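Local coordinates for protein K5 lyase (Enterobacteria phage k1-5, PDB 2X3H) that probably cleaves the K5 capsular polysaccharide of its bacterial host by an eliminative lyase mechanism, acting as a trimeric viral tail spike, at residues 108-122 against 133-147. Sequence-based numbering, arbitrary orientation.
Sequences SNYCNLDGRGSGVLS and FNNPRTGRLSNITVE. Unlike the reference sequence in segment 133-147: P136 (reference Leu), T138 (reference Ala).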
# COMPACT_ATOMS: atom_id res chain seq x y z
N SER A 108 -6.71 37.61 -14.01
CA SER A 108 -6.37 38.28 -12.75
C SER A 108 -5.06 37.76 -12.18
O SER A 108 -4.71 36.60 -12.40
CB SER A 108 -7.48 38.08 -11.72
OG SER A 108 -7.20 38.79 -10.52
N ASN A 109 -4.34 38.61 -11.44
CA ASN A 109 -3.15 38.17 -10.70
C ASN A 109 -3.52 37.72 -9.29
O ASN A 109 -2.64 37.35 -8.51
CB ASN A 109 -2.13 39.31 -10.59
CG ASN A 109 -1.52 39.68 -11.93
OD1 ASN A 109 -0.80 38.89 -12.55
ND2 ASN A 109 -1.77 40.91 -12.37
N TYR A 110 -4.81 37.78 -8.97
CA TYR A 110 -5.33 37.38 -7.66
C TYR A 110 -6.43 36.34 -7.79
O TYR A 110 -7.26 36.40 -8.69
CB TYR A 110 -5.86 38.58 -6.89
CG TYR A 110 -4.85 39.68 -6.72
CD1 TYR A 110 -3.95 39.66 -5.66
CD2 TYR A 110 -4.78 40.73 -7.63
CE1 TYR A 110 -3.01 40.67 -5.50
CE2 TYR A 110 -3.84 41.74 -7.48
CZ TYR A 110 -2.96 41.70 -6.41
OH TYR A 110 -2.02 42.70 -6.24
N CYS A 111 -6.43 35.40 -6.85
CA CYS A 111 -7.39 34.31 -6.87
C CYS A 111 -7.86 34.05 -5.44
O CYS A 111 -7.18 33.36 -4.70
CB CYS A 111 -6.73 33.05 -7.46
SG CYS A 111 -7.80 31.60 -7.59
N ASN A 112 -8.99 34.65 -5.06
CA ASN A 112 -9.63 34.32 -3.78
C ASN A 112 -11.14 34.39 -3.96
O ASN A 112 -11.76 35.44 -3.78
CB ASN A 112 -9.16 35.22 -2.63
CG ASN A 112 -9.70 34.76 -1.27
OD1 ASN A 112 -10.63 33.95 -1.19
ND2 ASN A 112 -9.11 35.29 -0.20
N LEU A 113 -11.72 33.25 -4.33
CA LEU A 113 -13.12 33.20 -4.73
C LEU A 113 -13.80 32.02 -4.05
O LEU A 113 -13.26 30.91 -4.01
CB LEU A 113 -13.17 33.03 -6.25
CG LEU A 113 -14.51 32.76 -6.92
CD1 LEU A 113 -15.48 33.89 -6.60
CD2 LEU A 113 -14.28 32.64 -8.44
N ASP A 114 -14.99 32.27 -3.52
CA ASP A 114 -15.80 31.24 -2.87
C ASP A 114 -17.21 31.34 -3.45
O ASP A 114 -17.76 32.44 -3.56
CB ASP A 114 -15.84 31.46 -1.35
CG ASP A 114 -16.76 30.48 -0.63
OD1 ASP A 114 -16.97 29.37 -1.14
OD2 ASP A 114 -17.25 30.81 0.47
N GLY A 115 -17.78 30.20 -3.83
CA GLY A 115 -19.14 30.14 -4.38
C GLY A 115 -20.23 29.65 -3.43
O GLY A 115 -21.40 29.56 -3.82
N ARG A 116 -19.85 29.36 -2.18
CA ARG A 116 -20.80 28.88 -1.16
C ARG A 116 -21.63 27.66 -1.59
O ARG A 116 -22.71 27.39 -1.03
CB ARG A 116 -21.70 30.03 -0.66
CG ARG A 116 -20.93 31.20 -0.03
CD ARG A 116 -21.84 32.38 0.36
NE ARG A 116 -22.87 32.02 1.34
CZ ARG A 116 -24.17 32.19 1.16
NH1 ARG A 116 -24.64 32.71 0.03
NH2 ARG A 116 -25.01 31.83 2.12
N GLY A 117 -21.13 26.92 -2.58
CA GLY A 117 -21.83 25.76 -3.14
C GLY A 117 -23.02 26.08 -4.03
O GLY A 117 -23.69 25.18 -4.52
N SER A 118 -23.29 27.36 -4.23
CA SER A 118 -24.46 27.73 -5.03
C SER A 118 -24.16 28.64 -6.21
O SER A 118 -25.02 28.86 -7.07
CB SER A 118 -25.54 28.37 -4.16
OG SER A 118 -25.10 29.62 -3.65
N GLY A 119 -22.95 29.19 -6.26
CA GLY A 119 -22.55 30.01 -7.39
C GLY A 119 -22.14 29.17 -8.59
O GLY A 119 -21.48 28.13 -8.44
N VAL A 120 -22.56 29.59 -9.78
CA VAL A 120 -22.14 28.97 -11.03
C VAL A 120 -21.53 30.03 -11.93
O VAL A 120 -22.18 31.03 -12.22
CB VAL A 120 -23.34 28.35 -11.78
CG1 VAL A 120 -22.86 27.70 -13.10
CG2 VAL A 120 -24.06 27.35 -10.89
N LEU A 121 -20.27 29.83 -12.34
CA LEU A 121 -19.65 30.72 -13.30
C LEU A 121 -19.87 30.13 -14.68
O LEU A 121 -19.29 29.10 -15.03
CB LEU A 121 -18.16 30.90 -13.01
CG LEU A 121 -17.86 31.66 -11.72
CD1 LEU A 121 -16.35 31.75 -11.47
CD2 LEU A 121 -18.46 33.05 -11.78
N SER A 122 -20.73 30.77 -15.46
CA SER A 122 -21.12 30.22 -16.76
C SER A 122 -20.46 30.97 -17.92
O SER A 122 -20.79 32.13 -18.19
CB SER A 122 -22.64 30.24 -16.91
OG SER A 122 -23.03 29.76 -18.18
N PHE A 133 -5.64 32.82 -14.14
CA PHE A 133 -4.97 33.45 -13.01
C PHE A 133 -3.48 33.45 -13.24
O PHE A 133 -2.86 32.40 -13.37
CB PHE A 133 -5.35 32.74 -11.70
CG PHE A 133 -6.82 32.79 -11.41
CD1 PHE A 133 -7.39 33.94 -10.87
CD2 PHE A 133 -7.64 31.73 -11.74
CE1 PHE A 133 -8.76 34.01 -10.63
CE2 PHE A 133 -9.01 31.78 -11.50
CZ PHE A 133 -9.58 32.91 -10.95
N ASN A 134 -2.90 34.65 -13.33
CA ASN A 134 -1.50 34.78 -13.71
C ASN A 134 -0.62 34.95 -12.48
O ASN A 134 -0.65 35.98 -11.82
CB ASN A 134 -1.30 35.94 -14.69
CG ASN A 134 -1.81 35.62 -16.09
OD1 ASN A 134 -1.37 34.65 -16.72
ND2 ASN A 134 -2.71 36.45 -16.60
N ASN A 135 0.14 33.91 -12.17
CA ASN A 135 1.09 33.94 -11.06
C ASN A 135 0.53 34.40 -9.72
O ASN A 135 1.14 35.23 -9.04
CB ASN A 135 2.31 34.79 -11.43
CG ASN A 135 3.20 34.13 -12.44
OD1 ASN A 135 3.41 34.66 -13.55
ND2 ASN A 135 3.76 32.98 -12.08
N PRO A 136 -0.62 33.85 -9.31
CA PRO A 136 -1.11 34.19 -7.98
C PRO A 136 -0.10 33.78 -6.92
O PRO A 136 0.46 32.68 -6.99
CB PRO A 136 -2.39 33.35 -7.85
CG PRO A 136 -2.22 32.24 -8.83
CD PRO A 136 -1.49 32.87 -9.99
N ARG A 137 0.14 34.68 -5.97
CA ARG A 137 0.99 34.43 -4.80
C ARG A 137 0.07 34.11 -3.63
O ARG A 137 -0.41 35.01 -2.93
CB ARG A 137 1.83 35.68 -4.49
CG ARG A 137 2.89 35.48 -3.42
CD ARG A 137 4.22 35.13 -4.05
NE ARG A 137 5.36 35.66 -3.29
CZ ARG A 137 6.55 35.92 -3.81
NH1 ARG A 137 6.77 35.71 -5.11
NH2 ARG A 137 7.53 36.39 -3.04
N THR A 138 -0.13 32.82 -3.40
CA THR A 138 -1.22 32.30 -2.56
C THR A 138 -2.56 32.50 -3.27
O THR A 138 -2.70 33.36 -4.15
CB THR A 138 -1.24 32.87 -1.11
OG1 THR A 138 -1.81 34.19 -1.08
CG2 THR A 138 0.16 32.87 -0.50
N GLY A 139 -3.54 31.68 -2.93
CA GLY A 139 -4.88 31.84 -3.49
C GLY A 139 -5.81 30.74 -3.03
O GLY A 139 -5.37 29.73 -2.48
N ARG A 140 -7.10 30.97 -3.24
CA ARG A 140 -8.13 29.99 -2.88
C ARG A 140 -9.23 30.07 -3.93
O ARG A 140 -9.70 31.16 -4.25
CB ARG A 140 -8.68 30.33 -1.50
CG ARG A 140 -9.96 29.62 -1.09
CD ARG A 140 -9.69 28.65 0.04
NE ARG A 140 -10.90 28.01 0.55
CZ ARG A 140 -10.89 26.83 1.16
NH1 ARG A 140 -9.74 26.18 1.33
NH2 ARG A 140 -12.03 26.29 1.59
N LEU A 141 -9.61 28.94 -4.51
CA LEU A 141 -10.79 28.90 -5.37
C LEU A 141 -11.63 27.77 -4.83
O LEU A 141 -11.18 26.62 -4.87
CB LEU A 141 -10.40 28.63 -6.81
CG LEU A 141 -11.52 28.46 -7.84
CD1 LEU A 141 -12.39 29.71 -7.98
CD2 LEU A 141 -10.89 28.07 -9.18
N SER A 142 -12.82 28.06 -4.33
CA SER A 142 -13.54 27.05 -3.55
C SER A 142 -15.05 27.06 -3.70
O SER A 142 -15.66 28.11 -3.94
CB SER A 142 -13.18 27.17 -2.06
OG SER A 142 -13.62 28.40 -1.51
N ASN A 143 -15.65 25.88 -3.52
CA ASN A 143 -17.10 25.74 -3.36
C ASN A 143 -17.91 26.40 -4.48
O ASN A 143 -18.85 27.17 -4.23
CB ASN A 143 -17.53 26.30 -2.00
CG ASN A 143 -16.69 25.76 -0.84
OD1 ASN A 143 -16.29 24.60 -0.83
ND2 ASN A 143 -16.45 26.61 0.16
N ILE A 144 -17.57 26.07 -5.72
CA ILE A 144 -18.17 26.75 -6.86
C ILE A 144 -18.22 25.81 -8.07
O ILE A 144 -17.49 24.83 -8.13
CB ILE A 144 -17.37 28.05 -7.18
CG1 ILE A 144 -18.19 29.02 -8.04
CG2 ILE A 144 -16.01 27.73 -7.82
CD1 ILE A 144 -17.75 30.49 -7.86
N THR A 145 -19.11 26.12 -9.00
CA THR A 145 -19.20 25.38 -10.25
C THR A 145 -18.71 26.27 -11.38
O THR A 145 -19.00 27.47 -11.40
CB THR A 145 -20.66 24.96 -10.51
OG1 THR A 145 -21.09 24.08 -9.47
CG2 THR A 145 -20.79 24.29 -11.87
N VAL A 146 -17.95 25.69 -12.30
CA VAL A 146 -17.49 26.37 -13.51
C VAL A 146 -18.06 25.64 -14.72
O VAL A 146 -17.75 24.47 -14.96
CB VAL A 146 -15.95 26.43 -13.56
CG1 VAL A 146 -15.47 27.12 -14.85
CG2 VAL A 146 -15.42 27.15 -12.32
N GLU A 147 -18.93 26.32 -15.45
CA GLU A 147 -19.63 25.73 -16.58
C GLU A 147 -19.10 26.24 -17.91
O GLU A 147 -18.93 27.45 -18.09
CB GLU A 147 -21.13 26.04 -16.48
CG GLU A 147 -21.93 25.43 -17.62
CD GLU A 147 -23.43 25.62 -17.50
OE1 GLU A 147 -23.91 26.20 -16.49
OE2 GLU A 147 -24.14 25.18 -18.44
O HOH W 1 -4.22 35.46 -4.83
O HOH W 2 -22.23 25.71 -7.44
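C111 places its sulfur over the F133 ring. C111 SG sits 3.8 Å from the F133 ring centroid and only 4° off the normal. It reaches the ring because it lies anti to the backbone N (chi1 -179°). C111 CB covers the same face, while Y110 O lies 3.3 Å from F133 CD1, at the ring edge. These residues belong to two successive coils of a right-handed parallel beta-helix, as in other phage tail spikes.

Parallel pairing joins S108 to F133 on an earlier strand, runs from N112-R140 to D114-S142 and resumes at V120-T145 after the corner. Inside the coil, L113 and L141 lie side by side, with CD2 of L113 3.5 Å from CD1 of L141. I144 lies across L113 at about a right angle. I144 CD1 also reaches L121 CG at 4.0 Å, so one methyl joins the leucines of two faces.

The corner is polar. D114 OD1 accepts from N143 ND2 (3.1 Å) on one face of the carboxylate plane. R116 N reaches D114 OD1 from the opposite face at 3.1 Å and closes an Asx turn. The planes of the D114 carboxylate and the N143 amide are turned 71° to each other. N143 O takes a bond from G117 N at 2.8 Å. One water bridges G119 O and T145 OG1; another links C111 N to T138 O.

R140 turns outward to a salt bridge with D172 of the third subunit. The chemistry thus divides by side: sulfur, ring and aliphatic groups stack the coils inside, while hydrogen bonds of the D114 carboxylate and the N143 side chain and carbonyl fix the corner beside the trimer interface.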